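Local structure of sigma-54 interaction domain protein (Enterococcus faecalis, 3GDW) at residues Gly6-His12 against Ile66-Met72; Val55-Lys59 against Leu82-Ile88; Arg89-Ile93 against Leu114-Tyr118. The protein probably accepts phosphoryl groups as the mannose-type EIIA domain of a larger sigma-54-interacting, probably ATP- and DNA-binding protein. One frame throughout, in Å; residues are numbered along the deposited sequence.

Contact 1: residues Gly6-His12 against Ile66-Met72; sequences GVFVLMH and ILLLTDM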
# COMPACT_ATOMS: atom_id res chain seq x y z
N GLY B 6 7.61 14.35 -11.98
CA GLY B 6 7.14 13.09 -12.56
C GLY B 6 6.99 12.00 -11.52
O GLY B 6 7.96 11.65 -10.81
N VAL B 7 5.79 11.45 -11.42
CA VAL B 7 5.50 10.40 -10.42
C VAL B 7 5.44 9.04 -11.09
O VAL B 7 4.70 8.85 -12.07
CB VAL B 7 4.18 10.67 -9.68
CG1 VAL B 7 3.95 9.62 -8.56
CG2 VAL B 7 4.20 12.05 -9.08
N PHE B 8 6.25 8.11 -10.60
CA PHE B 8 6.24 6.74 -11.10
C PHE B 8 5.91 5.79 -9.96
O PHE B 8 6.52 5.88 -8.87
CB PHE B 8 7.60 6.37 -11.73
CG PHE B 8 7.89 7.10 -13.01
CD1 PHE B 8 7.70 6.47 -14.25
CD2 PHE B 8 8.33 8.43 -12.99
CE1 PHE B 8 7.97 7.16 -15.46
CE2 PHE B 8 8.59 9.13 -14.18
CZ PHE B 8 8.41 8.49 -15.41
N VAL B 9 4.95 4.91 -10.19
CA VAL B 9 4.54 3.96 -9.14
C VAL B 9 4.99 2.56 -9.56
O VAL B 9 4.53 2.04 -10.57
CB VAL B 9 2.97 3.97 -8.90
CG1 VAL B 9 2.62 3.09 -7.74
CG2 VAL B 9 2.42 5.40 -8.68
N LEU B 10 5.90 1.95 -8.78
CA LEU B 10 6.45 0.63 -9.12
C LEU B 10 6.23 -0.34 -7.97
O LEU B 10 6.67 -0.07 -6.85
CB LEU B 10 7.96 0.72 -9.41
CG LEU B 10 8.31 0.97 -10.89
CD1 LEU B 10 7.94 2.37 -11.29
CD2 LEU B 10 9.81 0.72 -11.15
N MSE B 11 5.52 -1.44 -8.25
CA MSE B 11 5.18 -2.41 -7.18
C MSE B 11 5.21 -3.87 -7.63
O MSE B 11 5.07 -4.17 -8.82
CB MSE B 11 3.79 -2.08 -6.56
CG MSE B 11 3.77 -0.75 -5.85
SE MSE B 11 2.04 -0.25 -5.23
CE MSE B 11 2.57 1.47 -4.47
N HIS B 12 5.41 -4.77 -6.68
CA HIS B 12 5.39 -6.19 -6.96
C HIS B 12 3.95 -6.64 -7.26
O HIS B 12 3.02 -6.16 -6.60
CB HIS B 12 5.88 -6.95 -5.74
CG HIS B 12 7.32 -6.71 -5.42
ND1 HIS B 12 7.81 -5.47 -5.06
CD2 HIS B 12 8.38 -7.56 -5.38
CE1 HIS B 12 9.11 -5.56 -4.83
NE2 HIS B 12 9.48 -6.82 -5.02
N ILE B 66 11.97 13.59 -10.26
CA ILE B 66 11.15 12.38 -10.35
C ILE B 66 10.87 11.88 -8.95
O ILE B 66 11.77 11.87 -8.11
CB ILE B 66 11.94 11.26 -11.11
CG1 ILE B 66 12.15 11.64 -12.58
CG2 ILE B 66 11.27 9.88 -10.93
CD1 ILE B 66 13.17 10.73 -13.33
N LEU B 67 9.63 11.47 -8.68
CA LEU B 67 9.33 10.76 -7.46
C LEU B 67 8.94 9.30 -7.76
O LEU B 67 7.94 9.05 -8.44
CB LEU B 67 8.18 11.48 -6.73
CG LEU B 67 7.67 10.84 -5.45
CD1 LEU B 67 8.74 10.95 -4.33
CD2 LEU B 67 6.36 11.51 -5.04
N LEU B 68 9.74 8.36 -7.26
CA LEU B 68 9.45 6.91 -7.34
C LEU B 68 8.74 6.48 -6.07
O LEU B 68 9.27 6.66 -4.96
CB LEU B 68 10.73 6.07 -7.45
CG LEU B 68 11.66 6.35 -8.64
CD1 LEU B 68 12.73 5.26 -8.74
CD2 LEU B 68 10.89 6.44 -9.99
N LEU B 69 7.55 5.93 -6.25
CA LEU B 69 6.77 5.37 -5.16
C LEU B 69 6.78 3.86 -5.32
O LEU B 69 6.29 3.34 -6.31
CB LEU B 69 5.33 5.91 -5.27
CG LEU B 69 5.17 7.43 -5.12
CD1 LEU B 69 3.70 7.81 -5.25
CD2 LEU B 69 5.75 7.93 -3.76
N THR B 70 7.37 3.15 -4.36
CA THR B 70 7.48 1.70 -4.44
C THR B 70 6.83 1.02 -3.21
O THR B 70 6.40 1.68 -2.26
CB THR B 70 8.98 1.26 -4.53
OG1 THR B 70 9.65 1.53 -3.27
CG2 THR B 70 9.70 1.98 -5.68
N ASP B 71 6.78 -0.31 -3.24
CA ASP B 71 6.27 -1.05 -2.11
C ASP B 71 7.40 -1.59 -1.21
O ASP B 71 7.45 -1.26 -0.02
CB ASP B 71 5.25 -2.14 -2.53
CG ASP B 71 5.76 -3.07 -3.66
OD1 ASP B 71 6.93 -2.92 -4.15
OD2 ASP B 71 4.98 -3.96 -4.04
N MSE B 72 8.27 -2.44 -1.74
CA MSE B 72 9.25 -3.15 -0.92
C MSE B 72 10.41 -3.66 -1.79
O MSE B 72 10.47 -3.37 -2.99
CB MSE B 72 8.57 -4.32 -0.21
CG MSE B 72 7.88 -5.25 -1.20
SE MSE B 72 7.09 -6.78 -0.43
CE MSE B 72 8.66 -7.49 0.52
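H12 and D71 meet through two hydrogen bonds to one carboxylate, at the C-terminal end of the parallel strand pair. The imidazole ND1 donates to D71 OD1 at 2.8 Å, with the acceptor close to the ring plane, while the backbone N of H12 donates to D71 OD2, also at 2.8 Å. Both donors arrive on the syn side of their oxygen, and ring and carboxylate planes are turned 44° apart. D71 CG sits between its own backbone N and carbonyl carbon (chi1 51°), which turns the carboxylate toward H12. OD1 takes a second bond from M72 N, on the same face as ND1. M72, a selenomethionine, puts CG over a face of the imidazole, 4.2 Å from its centroid. T98 of the second subunit also bonds D71 OD2.

Behind this site the strands run in register, from L67 N to G6 O (2.7 Å) up to L10 N to L69 O. V7, V9, L67 and L69 share one face, with V7 CG1 on L69 CD1 at 3.8 Å; F8, I66 and L68 share the other, where F8 CB meets L68 CD2 at 3.7 Å. Branched aliphatic residues suit a central sheet buried on both faces.

D71 N, 3.6 Å from L10 O, is buried and has no hydrogen-bond partner in the model. The chemistry is that of a histidine fixed in orientation by an acid, consistent with the phosphoryl-accepting histidine of mannose-type EIIA domains.

Contact 2: residues Val55-Lys59 against Leu82-Ile88; sequences VITQK and LFEETGI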
# COMPACT_ATOMS: atom_id res chain seq x y z
N VAL B 55 11.95 7.09 -18.56
CA VAL B 55 12.58 8.28 -18.02
C VAL B 55 13.46 8.95 -19.10
O VAL B 55 13.35 10.16 -19.32
CB VAL B 55 13.37 7.96 -16.72
CG1 VAL B 55 14.34 9.07 -16.37
CG2 VAL B 55 12.40 7.73 -15.56
N ILE B 56 14.29 8.16 -19.78
CA ILE B 56 15.23 8.68 -20.78
C ILE B 56 14.50 9.38 -21.94
O ILE B 56 14.91 10.46 -22.37
CB ILE B 56 16.21 7.57 -21.29
CG1 ILE B 56 17.31 7.35 -20.24
CG2 ILE B 56 16.77 7.94 -22.68
CD1 ILE B 56 18.48 6.45 -20.67
N THR B 57 13.42 8.76 -22.41
CA THR B 57 12.55 9.34 -23.42
C THR B 57 12.03 10.71 -23.01
O THR B 57 12.12 11.66 -23.78
CB THR B 57 11.33 8.41 -23.67
OG1 THR B 57 11.79 7.17 -24.23
CG2 THR B 57 10.32 9.06 -24.60
N GLN B 58 11.49 10.79 -21.80
CA GLN B 58 10.79 11.98 -21.35
C GLN B 58 11.69 12.95 -20.59
O GLN B 58 11.18 13.85 -19.90
CB GLN B 58 9.63 11.58 -20.45
CG GLN B 58 8.78 10.46 -21.00
CD GLN B 58 7.56 10.22 -20.13
OE1 GLN B 58 7.64 10.27 -18.91
NE2 GLN B 58 6.42 9.96 -20.77
N LYS B 59 13.00 12.78 -20.70
CA LYS B 59 13.97 13.59 -19.96
C LYS B 59 13.60 15.08 -19.90
O LYS B 59 13.60 15.69 -18.82
CB LYS B 59 15.38 13.42 -20.53
CG LYS B 59 16.46 14.07 -19.67
CD LYS B 59 17.84 13.83 -20.24
CE LYS B 59 18.89 13.98 -19.15
NZ LYS B 59 19.02 12.75 -18.32
N LEU B 82 18.69 5.86 -11.05
CA LEU B 82 18.23 6.78 -12.09
C LEU B 82 18.95 8.11 -12.03
O LEU B 82 19.30 8.68 -13.06
CB LEU B 82 16.73 7.06 -11.95
CG LEU B 82 15.63 6.28 -12.64
CD1 LEU B 82 14.30 7.00 -12.29
CD2 LEU B 82 15.82 6.16 -14.16
N PHE B 83 19.13 8.64 -10.82
CA PHE B 83 19.89 9.89 -10.66
C PHE B 83 21.32 9.75 -11.19
O PHE B 83 21.77 10.60 -11.94
CB PHE B 83 19.92 10.38 -9.21
CG PHE B 83 20.87 11.53 -9.00
CD1 PHE B 83 20.56 12.80 -9.48
CD2 PHE B 83 22.10 11.33 -8.38
CE1 PHE B 83 21.44 13.86 -9.32
CE2 PHE B 83 22.99 12.38 -8.22
CZ PHE B 83 22.66 13.65 -8.68
N GLU B 84 22.02 8.68 -10.78
CA GLU B 84 23.38 8.41 -11.25
C GLU B 84 23.44 8.29 -12.77
O GLU B 84 24.36 8.79 -13.39
CB GLU B 84 23.94 7.12 -10.65
CG GLU B 84 24.16 7.11 -9.14
CD GLU B 84 25.18 8.12 -8.69
OE1 GLU B 84 26.30 8.16 -9.26
OE2 GLU B 84 24.86 8.88 -7.75
N GLU B 85 22.46 7.60 -13.36
CA GLU B 85 22.45 7.32 -14.81
C GLU B 85 21.99 8.51 -15.68
O GLU B 85 22.57 8.76 -16.74
CB GLU B 85 21.63 6.06 -15.13
CG GLU B 85 21.64 5.66 -16.62
CD GLU B 85 21.06 4.27 -16.88
OE1 GLU B 85 20.77 3.53 -15.91
OE2 GLU B 85 20.89 3.92 -18.08
N THR B 86 20.96 9.21 -15.24
CA THR B 86 20.37 10.29 -16.04
C THR B 86 20.71 11.69 -15.49
O THR B 86 20.59 12.68 -16.20
CB THR B 86 18.82 10.18 -16.11
OG1 THR B 86 18.26 10.59 -14.86
CG2 THR B 86 18.36 8.77 -16.42
N GLY B 87 21.08 11.77 -14.22
CA GLY B 87 21.31 13.08 -13.59
C GLY B 87 20.03 13.83 -13.22
O GLY B 87 20.09 14.97 -12.77
N ILE B 88 18.88 13.19 -13.42
CA ILE B 88 17.60 13.78 -13.02
C ILE B 88 17.42 13.55 -11.52
O ILE B 88 17.56 12.42 -11.04
CB ILE B 88 16.41 13.15 -13.79
CG1 ILE B 88 16.53 13.40 -15.30
CG2 ILE B 88 15.07 13.64 -13.24
CD1 ILE B 88 16.28 14.86 -15.71
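The peptide plane of T86 is the flat group that K59 addresses: its NZ bonds T86 O at 2.6 Å, coming from the side of the carbonyl and tilted 18° from its plane. The carbonyl of L82 is used on both faces, by T86 OG1 (2.8 Å) from one and T86 N from the other. At the edge of the F83 ring, in its plane, lies the backbone carbon of I88, as the chain leaves helix 78-86.

K59 reaches across because its chain is extended until a turn at the last torsion (chi4 81°) swings NZ onto the carbonyl; CG passes I88 CD1 at 4.0 Å. T86 uses both branches of its side chain: OG1 also accepts from I88 N at 3.0 Å, closing an ST turn, while CG2 faces V55 CG1 at 4.0 Å. G87, with positive phi, takes the turn easily as a glycine.

Deeper in, V55 CG2 lies against L82 CD1 at 3.9 Å, apolar branches that continue onto I66 of the sheet. Toward solvent, I56 brushes E85, whose carboxylate is held by R52 and Y48.

The contact passes from apolar beside the sheet to polar further out. A carbonyl at a helix C-terminus lacks an amide donor from the helix itself; the lysine ammonium supplies one, and its positive charge probably interacts favourably with the partial negative charge at that end.

Contact 3: residues Arg89-Ile93 against Leu114-Tyr118; sequences RTKAI and LEDIY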
# COMPACT_ATOMS: atom_id res chain seq x y z
N ARG B 89 17.13 14.62 -10.78
CA ARG B 89 16.88 14.53 -9.33
C ARG B 89 15.72 13.58 -9.06
O ARG B 89 14.65 13.72 -9.65
CB ARG B 89 16.57 15.90 -8.74
CG ARG B 89 17.58 16.99 -9.07
CD ARG B 89 17.27 18.31 -8.35
NE ARG B 89 15.87 18.73 -8.46
CZ ARG B 89 15.03 18.83 -7.42
NH1 ARG B 89 13.77 19.22 -7.62
NH2 ARG B 89 15.44 18.56 -6.19
N THR B 90 15.95 12.61 -8.19
CA THR B 90 14.95 11.58 -7.88
C THR B 90 14.86 11.41 -6.36
O THR B 90 15.88 11.48 -5.67
CB THR B 90 15.30 10.25 -8.60
OG1 THR B 90 15.55 10.52 -9.97
CG2 THR B 90 14.19 9.21 -8.50
N LYS B 91 13.64 11.29 -5.83
CA LYS B 91 13.42 10.85 -4.46
C LYS B 91 12.62 9.55 -4.61
O LYS B 91 11.81 9.45 -5.53
CB LYS B 91 12.62 11.88 -3.63
CG LYS B 91 13.39 13.21 -3.30
CD LYS B 91 13.94 13.19 -1.89
CE LYS B 91 14.98 14.29 -1.66
NZ LYS B 91 15.46 14.21 -0.25
N ALA B 92 12.90 8.57 -3.76
CA ALA B 92 12.18 7.29 -3.75
C ALA B 92 11.54 7.04 -2.37
O ALA B 92 12.16 7.27 -1.33
CB ALA B 92 13.12 6.16 -4.12
N ILE B 93 10.29 6.59 -2.37
CA ILE B 93 9.57 6.34 -1.13
C ILE B 93 9.00 4.93 -1.16
O ILE B 93 8.26 4.59 -2.09
CB ILE B 93 8.44 7.40 -0.94
CG1 ILE B 93 9.07 8.77 -0.66
CG2 ILE B 93 7.45 6.98 0.16
CD1 ILE B 93 8.10 9.93 -0.67
N LEU B 114 9.44 18.70 -5.75
CA LEU B 114 9.80 17.36 -5.26
C LEU B 114 9.98 17.35 -3.74
O LEU B 114 9.53 16.42 -3.06
CB LEU B 114 11.09 16.88 -5.96
CG LEU B 114 11.59 15.44 -5.71
CD1 LEU B 114 10.53 14.33 -5.94
CD2 LEU B 114 12.84 15.17 -6.54
N GLU B 115 10.66 18.37 -3.24
CA GLU B 115 10.95 18.52 -1.81
C GLU B 115 9.69 18.74 -0.97
O GLU B 115 9.57 18.16 0.10
CB GLU B 115 11.96 19.67 -1.58
CG GLU B 115 13.39 19.32 -2.03
CD GLU B 115 13.62 19.40 -3.55
OE1 GLU B 115 14.49 18.64 -4.05
OE2 GLU B 115 12.96 20.19 -4.26
N ASP B 116 8.77 19.56 -1.47
CA ASP B 116 7.50 19.86 -0.80
C ASP B 116 6.61 18.62 -0.74
O ASP B 116 5.97 18.34 0.28
CB ASP B 116 6.81 21.03 -1.53
CG ASP B 116 5.58 21.55 -0.79
OD1 ASP B 116 5.22 21.00 0.26
OD2 ASP B 116 4.98 22.53 -1.29
N ILE B 117 6.59 17.86 -1.84
CA ILE B 117 5.85 16.62 -1.93
C ILE B 117 6.44 15.58 -0.98
O ILE B 117 5.71 14.92 -0.24
CB ILE B 117 5.82 16.04 -3.37
CG1 ILE B 117 5.06 16.98 -4.33
CG2 ILE B 117 5.15 14.64 -3.33
CD1 ILE B 117 5.26 16.66 -5.85
N TYR B 118 7.77 15.45 -1.00
CA TYR B 118 8.48 14.48 -0.15
C TYR B 118 8.22 14.75 1.34
O TYR B 118 8.02 13.81 2.12
CB TYR B 118 9.98 14.52 -0.45
CG TYR B 118 10.79 13.40 0.22
CD1 TYR B 118 10.92 12.17 -0.39
CD2 TYR B 118 11.45 13.61 1.44
CE1 TYR B 118 11.66 11.14 0.19
CE2 TYR B 118 12.19 12.58 2.04
CZ TYR B 118 12.30 11.36 1.40
OH TYR B 118 13.02 10.33 1.95
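K91 and Y118 come together because the lysine chain bends sharply at chi2 (-100°) and then runs straight across the phenol, whose CG stands opposite the backbone N of Y118 (chi1 -171°), sending it toward the strand. CD of K91 lies over one ring face, 3.7 Å from its centroid, in a CH-pi contact; NZ follows over the same face, 4.5 Å from the centroid, as a cation-pi partner. A long aliphatic chain ending in a charge suits this half-buried place: its methylenes cover the ring while the ammonium faces its pi cloud.

I93 approaches the same ring obliquely, CG1 lying 3.6 Å from Y118 CE1. One turn earlier in the helix, L114 packs against the lysine chain, its CG 3.7 Å from K91 CG, and its CD2 also lies over a face of the R89 guanidinium. That group, at the exposed rim, forms a salt bridge with E115, the two planes nearly coplanar, though the modelled separation is doubtfully short.

The hydroxyl of Y118 bonds to Q132 of the second subunit, and F133 of that subunit meets the ring edge-to-face, so the tyrosine belongs to the dimer interface too. Residues 114-118 run nearly parallel to strand 90-93, the segment axes 13° apart and 9.8 Å at closest approach, on the L67 face of a parallel sheet of strand order 2-1-3-4 with helices on both faces, an alpha/beta sandwich as in mannose-type EIIA domains.

How the contacts relate
Strand 66-70 ties the three together: contact 1 contains it, contact 2 packs on its I66, and strand 90-93 of contact 3 pairs with it, with I66 N 2.8 Å from R89 O and L68 O 2.8 Å from I93 N. Contact 2 sits against the sheet face bearing F8 and I66, where I66 CD1 touches I88 CG2 at 3.5 Å and V55 CG1 at 3.7 Å; L114 of contact 3 covers L67 on the opposite face. The centre of contact 2 is about 15 Å from each of the others, while contacts 1 and 3 are about 11 Å apart and both touch the second subunit. The probable phosphorylation site, H12 with D71, lies in contact 1.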